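Local atomic coordinates of dally-like, isoform A (Drosophila melanogaster, PDB entry 6XTZ), a protein that belongs to the glypicans, cell-surface proteoglycans, and binds the palmitoleate lipid of Wnt, shielding it so that the signal can act at a distance. Residues A12-H15 against I16-R20; M53-R56 against M57-S61; F91-L94 against L95-R99; F121-L124 against F125-L128; K457-W460 against S461-H465. The protein carries 5 engineered substitutions. All blocks are in the same frame, centred on the assembly; numbering follows the deposited sequence.

How the contacts relate
All five contacts are turns of helix in the elongated, all-helical glypican core. Contacts 1 and 2 touch each other at one end, with centres 13 Å apart; there F17 meets M53, and R20 meets M57. Contacts 3 and 4 lie beyond the centre of the chain. Their centres are 12 Å apart, and both touch the O-palmitoleoyl serine. Contacts 2 and 3 share helix 51-110, which spans the 57 Å between their centres. Contact 5 comes late in the chain, on helix 459-467. Its centre is 26 Å from that of contact 2 and 38 Å from that of contact 3, so it is remote from the lipid.

Contact 1 of 5, residues A12-H15 against I16-R20; sequences AVTH and IFQAR. With NAG (2-acetamido-2-deoxy-beta-D-glucopyranose), chain B.
V13 is the N-cap of the short helix 14-19, and its O takes weak bonds from the N of both I16 and F17. The next turn follows with a weak bond from Q18 N to T14 O. A firmer bond of 2.9 Å runs from A19 N to H15 O. The two branches of V13 serve different partners. CG1 of V13 meets CD1 of I16 at 3.9 Å. CG2 of V13 reaches CE2 of F17 at 3.7 Å. The carbonyl of V13 also lies over one face of the F17 ring, with its O 3.4 Å from F17 CD2. The H15 ring folds over its successor. Its CG sits between the backbone N and the carbonyl carbon (chi1 66°), which turns the imidazole forward over I16. CG1 of I16 then makes a CH-pi contact with that face, 3.8 Å from the H15 ring centroid. Q18 lies beside T14 and points the same way, its CG 3.3 Å from T14 O. Ahead of the helix, CB of A12 is 3.4 Å from O5 of the sugar on N9. This sugar is a glycan attached to the protein, not a bound substrate. On the inner side, V13, I16 and F17 pack on A238 of helix 236-239. F17 also touches C49 and M53, the latter on helix 51-110. R20 NH1 bonds to H235 O.

Contact 2 of 5, residues M53-R56 against M57-S61; sequences METR and MAMQS
M53 with M57, and T55 with M59, are i, i+4 pairs near the start of the long helix 51-110 of the glypican core. The backbone bonds are regular: M57 N to M53 O is 3.1 Å and nearly straight, at 174°. A58 N bonds to E54 O at 2.8 Å, M59 N to T55 O, and Q60 N to R56 O. Both later methionines curl back along the helix. M57 bends at its last torsion (chi3 -63°), which swings CE to 3.3 Å from M53 O. M59 has the same shape, and its CE crosses T55 at 4.1 Å from CG2. CB of A58 rests 3.2 Å from E54 O. One flank of the helix is buried: A58 packs on T231, and S61 on L230, both of helix 224-234. M57 touches R20, just past the end of the short helix 14-19. The carboxylate of E54 is gripped by three backbone N-H groups. OE1 bonds to R38 N, while OE2 bonds to Y39 N and C40 N. T55 OG1 bonds to Y51 O. The bent M57 is thus buried against its own helix, while M59 lies over T55 at the exposed surface. The buried charge of E54 is probably balanced by the amides of the 38-40 loop.

Contact 3 of 5, residues F91-L94 against L95-R99; sequences FTAL and LKESR. With O18 (O-palmitoleoyl serine), chain H.
F91 and L95 are packed one turn apart on helix 51-110, in the stretch that forms a wall of the glypican lipid pocket. The apolar contacts come first. CE2 of F91 meets CD1 of L95 at 4.0 Å, an oblique approach to the ring. The same L95 CD1 faces the lipid, 3.9 Å from C6 of the O-palmitoleoyl serine. L95 adopts an uncommon first torsion (chi1 -142°), away from a staggered position, which lets one methyl touch both the ring and the acyl chain. L94 points CD1 at the serine end of the ligand, at 3.9 Å from its C atom. Around them, F91 meets the ring of F132 of helix 118-134, and L94 packs on L442 of helix 441-455. T92 and K96 run side by side toward helix 118-134, with CG2 of T92 3.6 Å from NZ of K96. Charged pairs tie the two helices together. R99 forms a salt bridge to E129, and K96 NZ makes a long, weak ion pair with the same carboxylate. Hydrogen bonds complete the account. L95 N bonds to F91 O, K96 N to T92 O, and E97 N to A93 O at 2.9 Å. T92 OG1 bonds to K88 O. L94 O takes two: a weak one from S98 N, and one from the S98 hydroxyl at 2.7 Å. That OG also lies 3.1 Å from C3 of the ligand.

Contact 4 of 5, residues F121-L124 against F125-L128; sequences FSDL and FKEL. With O18 (O-palmitoleoyl serine), chain H.
The ring of F125 has the O of F121 at its edge, in its plane, 3.4 Å from CD2. At another part of the ring, CE1 of F125 approaches C8 of the O-palmitoleoyl serine obliquely, at 3.6 Å. CZ is near C8 and C11 as well. The F121 ring has C14 of the same acyl chain at its edge. It also stands edge-to-face with F146 and meets the ring of Y114. F125 has a first torsion outside the usual staggered positions (chi1 -96°), which lays its ring against the middle of the lipid. With an alanine here, C7 and C8 of the acyl chain would probably lose their aromatic wall, and a gap would open beside them. These residues belong to helix 118-134, one of the helices that line the lipid pocket of this glypican. Its backbone bonds are regular: F125 N to F121 O measures 3.0 Å, and K126 N to S122 O and E127 N to D123 O follow. L128 N to L124 O closes the set at 2.9 Å. L124 and L128 line the inner flank, CG of L124 being 4.3 Å from CD1 of L128. CD2 of L124 reaches the tail of the lipid at C14. L124 also packs on V142, M143 and F146 of helix 139-158. On the outer flank, D123 and K126 lie side by side, with OD1 and NZ 4.0 Å apart, beyond a salt bridge.

Contact 5 of 5, residues K457-W460 against S461-H465; sequences KKFW and SNLPH
L463 sets its CD1 against two aromatic rings, those of F459 and W460. It crosses F459 at a slant, CD1 standing 4.2 Å from CE2. It runs alongside W460, pointing the same way, with CD1 4.0 Å from CE3. The two rings are turned against each other as edge and face: CD2 of F459 lies over the centre of the W460 indole, 3.6 Å above its plane. The first torsion of L463 (chi1 -91°) lies away from a staggered position, which lets one methyl serve both rings. An alanine here lacks that methyl, and a gap would probably open beside F459 CE2 and W460 CE3. W460 is further enclosed by edge-to-face contacts with W269 and F265, and F459 packs on I73 and M76 of helix 51-110. The backbone of this turn, at the start of helix 459-467, is loosely bonded. N462 N gives weak bonds to K458 O and F459 O, and L463 N gives one to W460 O at 3.4 Å. A water donates to F459 O at 2.9 Å and is weakly held by N462 ND2. P464 has no N-H to offer W460 O, and its CD packs 3.7 Å from that atom. With backbone bonds this weak, the packing of L463 on F459 and W460 probably contributes to holding the turn.

Contact 1 of 5, residues A12-H15 against I16-R20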
# COMPACT_ATOMS: atom_id res chain seq x y z
N ALA A 12 19.67 -36.04 27.59
CA ALA A 12 20.19 -34.72 27.27
C ALA A 12 19.10 -33.74 26.86
O ALA A 12 19.34 -32.53 26.88
CB ALA A 12 21.24 -34.81 26.17
N VAL A 13 17.91 -34.23 26.50
CA VAL A 13 16.84 -33.39 25.99
C VAL A 13 15.59 -33.47 26.85
O VAL A 13 14.53 -33.00 26.44
CB VAL A 13 16.50 -33.75 24.53
CG1 VAL A 13 17.67 -33.40 23.62
CG2 VAL A 13 16.16 -35.23 24.41
N THR A 14 15.68 -34.05 28.05
CA THR A 14 14.51 -34.15 28.91
C THR A 14 14.02 -32.78 29.37
O THR A 14 12.82 -32.59 29.57
CB THR A 14 14.80 -35.04 30.12
OG1 THR A 14 13.67 -35.05 31.00
CG2 THR A 14 16.02 -34.54 30.88
N HIS A 15 14.93 -31.82 29.52
CA HIS A 15 14.52 -30.47 29.91
C HIS A 15 13.86 -29.73 28.76
O HIS A 15 12.99 -28.89 28.99
CB HIS A 15 15.73 -29.68 30.43
CG HIS A 15 16.76 -29.40 29.38
ND1 HIS A 15 17.66 -30.35 28.95
CD2 HIS A 15 17.04 -28.27 28.69
CE1 HIS A 15 18.45 -29.82 28.03
NE2 HIS A 15 18.09 -28.56 27.86
N ILE A 16 14.27 -30.02 27.52
CA ILE A 16 13.68 -29.36 26.36
C ILE A 16 12.21 -29.73 26.23
O ILE A 16 11.36 -28.87 25.96
CB ILE A 16 14.47 -29.72 25.09
CG1 ILE A 16 15.92 -29.25 25.21
CG2 ILE A 16 13.81 -29.11 23.86
CD1 ILE A 16 16.77 -29.59 24.00
N PHE A 17 11.87 -31.01 26.43
CA PHE A 17 10.48 -31.43 26.33
C PHE A 17 9.63 -30.82 27.43
O PHE A 17 8.49 -30.42 27.20
CB PHE A 17 10.40 -32.96 26.36
CG PHE A 17 11.08 -33.63 25.20
CD1 PHE A 17 10.96 -33.11 23.92
CD2 PHE A 17 11.85 -34.76 25.38
CE1 PHE A 17 11.59 -33.72 22.85
CE2 PHE A 17 12.48 -35.38 24.32
CZ PHE A 17 12.35 -34.85 23.05
N GLN A 18 10.18 -30.75 28.65
CA GLN A 18 9.45 -30.11 29.75
C GLN A 18 9.25 -28.62 29.49
O GLN A 18 8.23 -28.06 29.90
CB GLN A 18 10.19 -30.34 31.07
CG GLN A 18 10.22 -31.79 31.52
CD GLN A 18 10.96 -31.98 32.83
OE1 GLN A 18 11.59 -31.05 33.34
NE2 GLN A 18 10.90 -33.19 33.37
N ALA A 19 10.22 -27.98 28.83
CA ALA A 19 10.06 -26.57 28.47
C ALA A 19 9.00 -26.38 27.40
O ALA A 19 8.46 -25.27 27.27
CB ALA A 19 11.39 -25.99 28.00
N ARG A 20 8.70 -27.41 26.62
CA ARG A 20 7.69 -27.35 25.57
C ARG A 20 6.30 -27.74 26.07
O ARG A 20 5.39 -27.89 25.25
CB ARG A 20 8.10 -28.23 24.39
CG ARG A 20 9.36 -27.76 23.68
CD ARG A 20 9.85 -28.79 22.67
NE ARG A 20 11.04 -28.33 21.97
CZ ARG A 20 11.72 -29.07 21.09
NH1 ARG A 20 11.32 -30.30 20.81
NH2 ARG A 20 12.80 -28.58 20.50
C1 NAG B . 23.44 -38.03 27.83
C2 NAG B . 24.96 -38.03 28.00
C3 NAG B . 25.32 -37.90 29.48
C4 NAG B . 24.64 -36.68 30.08
C5 NAG B . 23.14 -36.72 29.82
C6 NAG B . 22.42 -35.47 30.29
C7 NAG B . 26.49 -39.21 26.49
C8 NAG B . 26.98 -40.54 26.02
N2 NAG B . 25.55 -39.23 27.44
O3 NAG B . 26.73 -37.79 29.62
O4 NAG B . 24.87 -36.63 31.49
O5 NAG B . 22.89 -36.83 28.41
O6 NAG B . 23.25 -34.33 30.19
O7 NAG B . 26.92 -38.16 26.03

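Contact 2 of 5, residues M53-R56 against M57-S61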
# COMPACT_ATOMS: atom_id res chain seq x y z
N MET A 53 3.76 -36.80 22.09
CA MET A 53 4.71 -35.69 22.20
C MET A 53 4.86 -34.96 20.88
O MET A 53 4.93 -33.73 20.84
CB MET A 53 6.06 -36.20 22.69
CG MET A 53 6.05 -36.75 24.10
SD MET A 53 7.61 -37.55 24.50
CE MET A 53 8.76 -36.21 24.22
N GLU A 54 4.91 -35.71 19.78
CA GLU A 54 5.04 -35.10 18.46
C GLU A 54 3.81 -34.27 18.11
O GLU A 54 3.93 -33.19 17.53
CB GLU A 54 5.28 -36.18 17.41
CG GLU A 54 5.59 -35.65 16.03
CD GLU A 54 5.64 -36.74 14.98
OE1 GLU A 54 4.83 -37.69 15.06
OE2 GLU A 54 6.50 -36.66 14.08
N THR A 55 2.62 -34.77 18.45
CA THR A 55 1.40 -34.04 18.13
C THR A 55 1.32 -32.73 18.91
O THR A 55 0.94 -31.69 18.35
CB THR A 55 0.17 -34.91 18.42
OG1 THR A 55 0.25 -36.11 17.65
CG2 THR A 55 -1.10 -34.17 18.06
N ARG A 56 1.68 -32.75 20.20
CA ARG A 56 1.67 -31.53 20.99
C ARG A 56 2.62 -30.49 20.41
O ARG A 56 2.23 -29.33 20.20
CB ARG A 56 2.03 -31.84 22.45
CG ARG A 56 2.39 -30.61 23.26
CD ARG A 56 2.73 -30.95 24.71
NE ARG A 56 1.54 -31.05 25.55
CZ ARG A 56 0.97 -32.19 25.90
NH1 ARG A 56 1.47 -33.35 25.49
NH2 ARG A 56 -0.11 -32.18 26.68
N MET A 57 3.86 -30.88 20.15
CA MET A 57 4.83 -29.96 19.57
C MET A 57 4.45 -29.55 18.16
O MET A 57 4.84 -28.46 17.71
CB MET A 57 6.22 -30.58 19.59
CG MET A 57 6.71 -30.95 20.98
SD MET A 57 8.36 -31.69 20.97
CE MET A 57 8.06 -33.19 20.03
N ALA A 58 3.68 -30.38 17.44
CA ALA A 58 3.24 -30.00 16.11
C ALA A 58 2.23 -28.86 16.16
O ALA A 58 2.37 -27.86 15.45
CB ALA A 58 2.64 -31.21 15.39
N MET A 59 1.20 -29.00 16.99
CA MET A 59 0.22 -27.93 17.12
C MET A 59 0.82 -26.69 17.77
O MET A 59 0.36 -25.58 17.52
CB MET A 59 -1.00 -28.43 17.90
CG MET A 59 -1.65 -29.65 17.28
SD MET A 59 -3.05 -30.28 18.23
CE MET A 59 -2.25 -30.69 19.79
N GLN A 60 1.86 -26.87 18.58
CA GLN A 60 2.54 -25.72 19.18
C GLN A 60 3.27 -24.90 18.12
O GLN A 60 3.23 -23.66 18.14
CB GLN A 60 3.50 -26.18 20.27
CG GLN A 60 4.37 -25.08 20.84
CD GLN A 60 5.36 -25.59 21.87
OE1 GLN A 60 5.12 -26.60 22.53
NE2 GLN A 60 6.48 -24.89 22.02
N SER A 61 3.96 -25.57 17.19
CA SER A 61 4.69 -24.85 16.15
C SER A 61 3.76 -24.12 15.20
O SER A 61 4.05 -22.99 14.78
CB SER A 61 5.58 -25.82 15.37
OG SER A 61 6.82 -26.01 16.02

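Contact 3 of 5, residues F91-L94 against L95-R99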
# COMPACT_ATOMS: atom_id res chain seq x y z
N PHE A 91 -6.25 16.47 4.44
CA PHE A 91 -6.51 17.11 3.16
C PHE A 91 -7.96 17.57 3.05
O PHE A 91 -8.25 18.60 2.43
CB PHE A 91 -6.16 16.17 2.01
CG PHE A 91 -6.17 16.84 0.66
CD1 PHE A 91 -5.09 17.62 0.26
CD2 PHE A 91 -7.24 16.71 -0.20
CE1 PHE A 91 -5.09 18.25 -0.98
CE2 PHE A 91 -7.25 17.33 -1.44
CZ PHE A 91 -6.17 18.11 -1.83
N THR A 92 -8.89 16.81 3.63
CA THR A 92 -10.29 17.23 3.63
C THR A 92 -10.47 18.53 4.40
O THR A 92 -11.15 19.45 3.93
CB THR A 92 -11.17 16.12 4.21
OG1 THR A 92 -11.00 14.92 3.46
CG2 THR A 92 -12.63 16.54 4.17
N ALA A 93 -9.86 18.62 5.58
CA ALA A 93 -9.93 19.86 6.35
C ALA A 93 -9.18 20.98 5.66
O ALA A 93 -9.63 22.13 5.65
CB ALA A 93 -9.39 19.63 7.76
N LEU A 94 -8.02 20.67 5.07
CA LEU A 94 -7.28 21.67 4.32
C LEU A 94 -8.09 22.20 3.14
O LEU A 94 -8.00 23.39 2.80
CB LEU A 94 -5.96 21.08 3.82
CG LEU A 94 -4.94 22.05 3.24
CD1 LEU A 94 -4.34 22.93 4.33
CD2 LEU A 94 -3.85 21.29 2.49
N LEU A 95 -8.91 21.34 2.54
CA LEU A 95 -9.74 21.76 1.41
C LEU A 95 -10.84 22.71 1.86
O LEU A 95 -11.06 23.76 1.24
CB LEU A 95 -10.33 20.53 0.72
CG LEU A 95 -10.44 20.54 -0.80
CD1 LEU A 95 -9.10 20.86 -1.43
CD2 LEU A 95 -10.95 19.18 -1.28
N LYS A 96 -11.55 22.35 2.93
CA LYS A 96 -12.63 23.20 3.42
C LYS A 96 -12.11 24.53 3.94
O LYS A 96 -12.74 25.58 3.75
CB LYS A 96 -13.42 22.47 4.51
CG LYS A 96 -14.25 21.30 4.01
CD LYS A 96 -14.85 20.50 5.16
CE LYS A 96 -15.96 19.58 4.68
NZ LYS A 96 -15.49 18.63 3.63
N GLU A 97 -10.95 24.51 4.62
CA GLU A 97 -10.36 25.75 5.10
C GLU A 97 -9.92 26.65 3.95
O GLU A 97 -9.88 27.87 4.11
CB GLU A 97 -9.18 25.44 6.02
CG GLU A 97 -9.58 24.86 7.37
CD GLU A 97 -8.39 24.32 8.15
OE1 GLU A 97 -8.52 23.23 8.75
OE2 GLU A 97 -7.33 24.98 8.15
N SER A 98 -9.58 26.06 2.80
CA SER A 98 -9.17 26.87 1.66
C SER A 98 -10.35 27.58 1.04
O SER A 98 -10.25 28.76 0.68
CB SER A 98 -8.46 25.99 0.63
OG SER A 98 -7.28 25.43 1.18
N ARG A 99 -11.49 26.89 0.90
CA ARG A 99 -12.68 27.51 0.34
C ARG A 99 -13.06 28.79 1.09
O ARG A 99 -13.46 29.78 0.48
CB ARG A 99 -13.85 26.52 0.35
CG ARG A 99 -15.19 27.13 -0.01
CD ARG A 99 -16.34 26.30 0.53
NE ARG A 99 -16.52 25.05 -0.19
CZ ARG A 99 -17.41 24.86 -1.15
NH1 ARG A 99 -18.22 25.86 -1.51
NH2 ARG A 99 -17.51 23.69 -1.76
CA O18 H . -0.84 26.55 3.79
CB O18 H . -2.21 27.15 3.51
C1 O18 H . -3.37 27.63 1.50
C2 O18 H . -3.76 27.09 0.15
C3 O18 H . -4.30 25.67 0.20
C4 O18 H . -4.92 25.24 -1.13
C5 O18 H . -5.61 23.89 -1.09
C6 O18 H . -6.36 23.54 -2.37
C7 O18 H . -7.48 24.51 -2.71
C8 O18 H . -8.21 24.19 -4.01
C9 O18 H . -7.34 24.31 -5.22
C10 O18 H . -7.44 25.22 -6.17
C11 O18 H . -8.44 26.34 -6.22
C12 O18 H . -8.56 26.98 -7.60
C13 O18 H . -9.50 28.17 -7.65
C14 O18 H . -9.66 28.78 -9.03
C15 O18 H . -8.38 29.31 -9.64
C16 O18 H . -8.60 30.00 -10.97
C O18 H . -1.14 25.06 3.92
N O18 H . 0.09 26.81 2.70
OG O18 H . -2.63 26.75 2.18
O11 O18 H . -3.68 28.71 1.92
O O18 H . -0.73 24.43 4.89

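Contact 4 of 5, residues F121-L124 against F125-L128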
# COMPACT_ATOMS: atom_id res chain seq x y z
N PHE A 121 -17.10 29.94 -8.28
CA PHE A 121 -15.95 29.41 -7.58
C PHE A 121 -16.35 28.38 -6.53
O PHE A 121 -15.64 27.39 -6.32
CB PHE A 121 -15.16 30.55 -6.94
CG PHE A 121 -14.55 31.50 -7.93
CD1 PHE A 121 -15.29 32.56 -8.44
CD2 PHE A 121 -13.25 31.33 -8.37
CE1 PHE A 121 -14.74 33.43 -9.35
CE2 PHE A 121 -12.69 32.20 -9.28
CZ PHE A 121 -13.44 33.26 -9.78
N SER A 122 -17.49 28.59 -5.85
CA SER A 122 -17.94 27.62 -4.87
C SER A 122 -18.39 26.32 -5.54
O SER A 122 -18.19 25.24 -4.98
CB SER A 122 -19.08 28.20 -4.03
OG SER A 122 -20.25 28.39 -4.80
N ASP A 123 -18.98 26.40 -6.73
CA ASP A 123 -19.34 25.19 -7.46
C ASP A 123 -18.11 24.40 -7.86
O ASP A 123 -18.13 23.16 -7.85
CB ASP A 123 -20.17 25.54 -8.70
CG ASP A 123 -21.54 26.09 -8.34
OD1 ASP A 123 -22.03 25.81 -7.23
OD2 ASP A 123 -22.13 26.80 -9.18
N LEU A 124 -17.02 25.09 -8.22
CA LEU A 124 -15.78 24.40 -8.55
C LEU A 124 -15.20 23.70 -7.32
O LEU A 124 -14.75 22.55 -7.41
CB LEU A 124 -14.77 25.37 -9.14
CG LEU A 124 -13.38 24.80 -9.44
CD1 LEU A 124 -13.46 23.62 -10.39
CD2 LEU A 124 -12.47 25.89 -10.00
N PHE A 125 -15.20 24.38 -6.18
CA PHE A 125 -14.72 23.76 -4.95
C PHE A 125 -15.56 22.55 -4.58
O PHE A 125 -15.03 21.52 -4.14
CB PHE A 125 -14.71 24.77 -3.81
CG PHE A 125 -13.39 25.43 -3.58
CD1 PHE A 125 -12.43 24.83 -2.78
CD2 PHE A 125 -13.09 26.65 -4.17
CE1 PHE A 125 -11.21 25.43 -2.57
CE2 PHE A 125 -11.87 27.26 -3.97
CZ PHE A 125 -10.92 26.65 -3.17
N LYS A 126 -16.88 22.64 -4.76
CA LYS A 126 -17.76 21.52 -4.46
C LYS A 126 -17.40 20.30 -5.31
O LYS A 126 -17.39 19.17 -4.82
CB LYS A 126 -19.22 21.92 -4.67
CG LYS A 126 -20.22 20.88 -4.22
CD LYS A 126 -21.65 21.39 -4.34
CE LYS A 126 -22.00 21.74 -5.78
NZ LYS A 126 -23.39 22.24 -5.91
N GLU A 127 -17.10 20.52 -6.59
CA GLU A 127 -16.66 19.42 -7.44
C GLU A 127 -15.32 18.87 -6.99
O GLU A 127 -15.09 17.66 -7.03
CB GLU A 127 -16.59 19.87 -8.90
CG GLU A 127 -17.92 20.34 -9.49
CD GLU A 127 -18.80 19.20 -9.96
OE1 GLU A 127 -18.48 18.03 -9.67
OE2 GLU A 127 -19.81 19.48 -10.63
N LEU A 128 -14.41 19.75 -6.57
CA LEU A 128 -13.10 19.30 -6.12
C LEU A 128 -13.20 18.49 -4.83
O LEU A 128 -12.53 17.47 -4.68
CB LEU A 128 -12.16 20.49 -5.92
CG LEU A 128 -11.75 21.24 -7.19
CD1 LEU A 128 -10.85 22.42 -6.84
CD2 LEU A 128 -11.05 20.30 -8.16
CA O18 H . -0.84 26.55 3.79
CB O18 H . -2.21 27.15 3.51
C1 O18 H . -3.37 27.63 1.50
C2 O18 H . -3.76 27.09 0.15
C3 O18 H . -4.30 25.67 0.20
C4 O18 H . -4.92 25.24 -1.13
C5 O18 H . -5.61 23.89 -1.09
C6 O18 H . -6.36 23.54 -2.37
C7 O18 H . -7.48 24.51 -2.71
C8 O18 H . -8.21 24.19 -4.01
C9 O18 H . -7.34 24.31 -5.22
C10 O18 H . -7.44 25.22 -6.17
C11 O18 H . -8.44 26.34 -6.22
C12 O18 H . -8.56 26.98 -7.60
C13 O18 H . -9.50 28.17 -7.65
C14 O18 H . -9.66 28.78 -9.03
C15 O18 H . -8.38 29.31 -9.64
C16 O18 H . -8.60 30.00 -10.97
C O18 H . -1.14 25.06 3.92
N O18 H . 0.09 26.81 2.70
OG O18 H . -2.63 26.75 2.18
O11 O18 H . -3.68 28.71 1.92
O O18 H . -0.73 24.43 4.89

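Contact 5 of 5, residues K457-W460 against S461-H465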
# COMPACT_ATOMS: atom_id res chain seq x y z
N LYS A 457 8.45 -2.06 2.86
CA LYS A 457 8.68 -2.50 1.48
C LYS A 457 9.00 -3.99 1.43
O LYS A 457 8.41 -4.74 0.65
CB LYS A 457 9.80 -1.68 0.85
CG LYS A 457 10.11 -2.04 -0.59
CD LYS A 457 11.04 -1.01 -1.23
CE LYS A 457 11.39 -1.37 -2.67
NZ LYS A 457 12.20 -2.61 -2.76
N LYS A 458 9.95 -4.43 2.26
CA LYS A 458 10.37 -5.83 2.31
C LYS A 458 9.66 -6.60 3.42
O LYS A 458 10.21 -7.59 3.92
CB LYS A 458 11.88 -5.91 2.49
CG LYS A 458 12.69 -5.20 1.42
CD LYS A 458 12.69 -5.96 0.11
CE LYS A 458 13.67 -5.36 -0.88
NZ LYS A 458 13.77 -6.17 -2.13
N PHE A 459 8.46 -6.18 3.80
CA PHE A 459 7.79 -6.77 4.96
C PHE A 459 7.52 -8.25 4.75
O PHE A 459 7.76 -9.07 5.66
CB PHE A 459 6.48 -6.03 5.25
CG PHE A 459 5.62 -6.72 6.28
CD1 PHE A 459 5.84 -6.53 7.63
CD2 PHE A 459 4.59 -7.56 5.88
CE1 PHE A 459 5.05 -7.17 8.57
CE2 PHE A 459 3.80 -8.20 6.82
CZ PHE A 459 4.03 -8.00 8.16
N TRP A 460 7.03 -8.63 3.58
CA TRP A 460 6.59 -10.00 3.36
C TRP A 460 7.76 -10.96 3.20
O TRP A 460 7.73 -12.08 3.73
CB TRP A 460 5.65 -10.06 2.15
CG TRP A 460 4.42 -9.24 2.35
CD1 TRP A 460 4.19 -7.98 1.88
CD2 TRP A 460 3.25 -9.61 3.10
NE1 TRP A 460 2.95 -7.55 2.29
CE2 TRP A 460 2.35 -8.53 3.03
CE3 TRP A 460 2.88 -10.75 3.81
CZ2 TRP A 460 1.11 -8.56 3.65
CZ3 TRP A 460 1.65 -10.78 4.43
CH2 TRP A 460 0.77 -9.69 4.35
N SER A 461 8.81 -10.55 2.49
CA SER A 461 9.98 -11.41 2.35
C SER A 461 10.80 -11.47 3.63
O SER A 461 11.62 -12.39 3.78
CB SER A 461 10.86 -10.94 1.19
OG SER A 461 11.31 -9.61 1.38
N ASN A 462 10.60 -10.53 4.54
CA ASN A 462 11.31 -10.51 5.82
C ASN A 462 10.61 -11.33 6.89
O ASN A 462 11.22 -11.59 7.94
CB ASN A 462 11.49 -9.07 6.30
CG ASN A 462 12.43 -8.95 7.48
OD1 ASN A 462 13.65 -9.00 7.32
ND2 ASN A 462 11.87 -8.80 8.67
N LEU A 463 9.36 -11.73 6.67
CA LEU A 463 8.65 -12.54 7.66
C LEU A 463 9.40 -13.82 8.02
O LEU A 463 9.58 -14.08 9.23
CB LEU A 463 7.23 -12.84 7.17
CG LEU A 463 6.14 -11.85 7.59
CD1 LEU A 463 4.81 -12.24 6.98
CD2 LEU A 463 6.04 -11.79 9.10
N PRO A 464 9.87 -14.65 7.08
CA PRO A 464 10.64 -15.83 7.49
C PRO A 464 11.88 -15.49 8.29
O PRO A 464 12.20 -16.20 9.26
CB PRO A 464 10.99 -16.50 6.15
CG PRO A 464 10.84 -15.44 5.12
CD PRO A 464 9.71 -14.59 5.61
N HIS A 465 12.59 -14.42 7.93
CA HIS A 465 13.73 -13.99 8.74
C HIS A 465 13.28 -13.47 10.10
O HIS A 465 14.01 -13.61 11.09
CB HIS A 465 14.53 -12.93 7.99
CG HIS A 465 15.04 -13.40 6.66
ND1 HIS A 465 16.29 -13.96 6.50
CD2 HIS A 465 14.46 -13.40 5.44
CE1 HIS A 465 16.46 -14.28 5.23
NE2 HIS A 465 15.37 -13.95 4.57
O HOH W 1 8.52 -8.44 8.40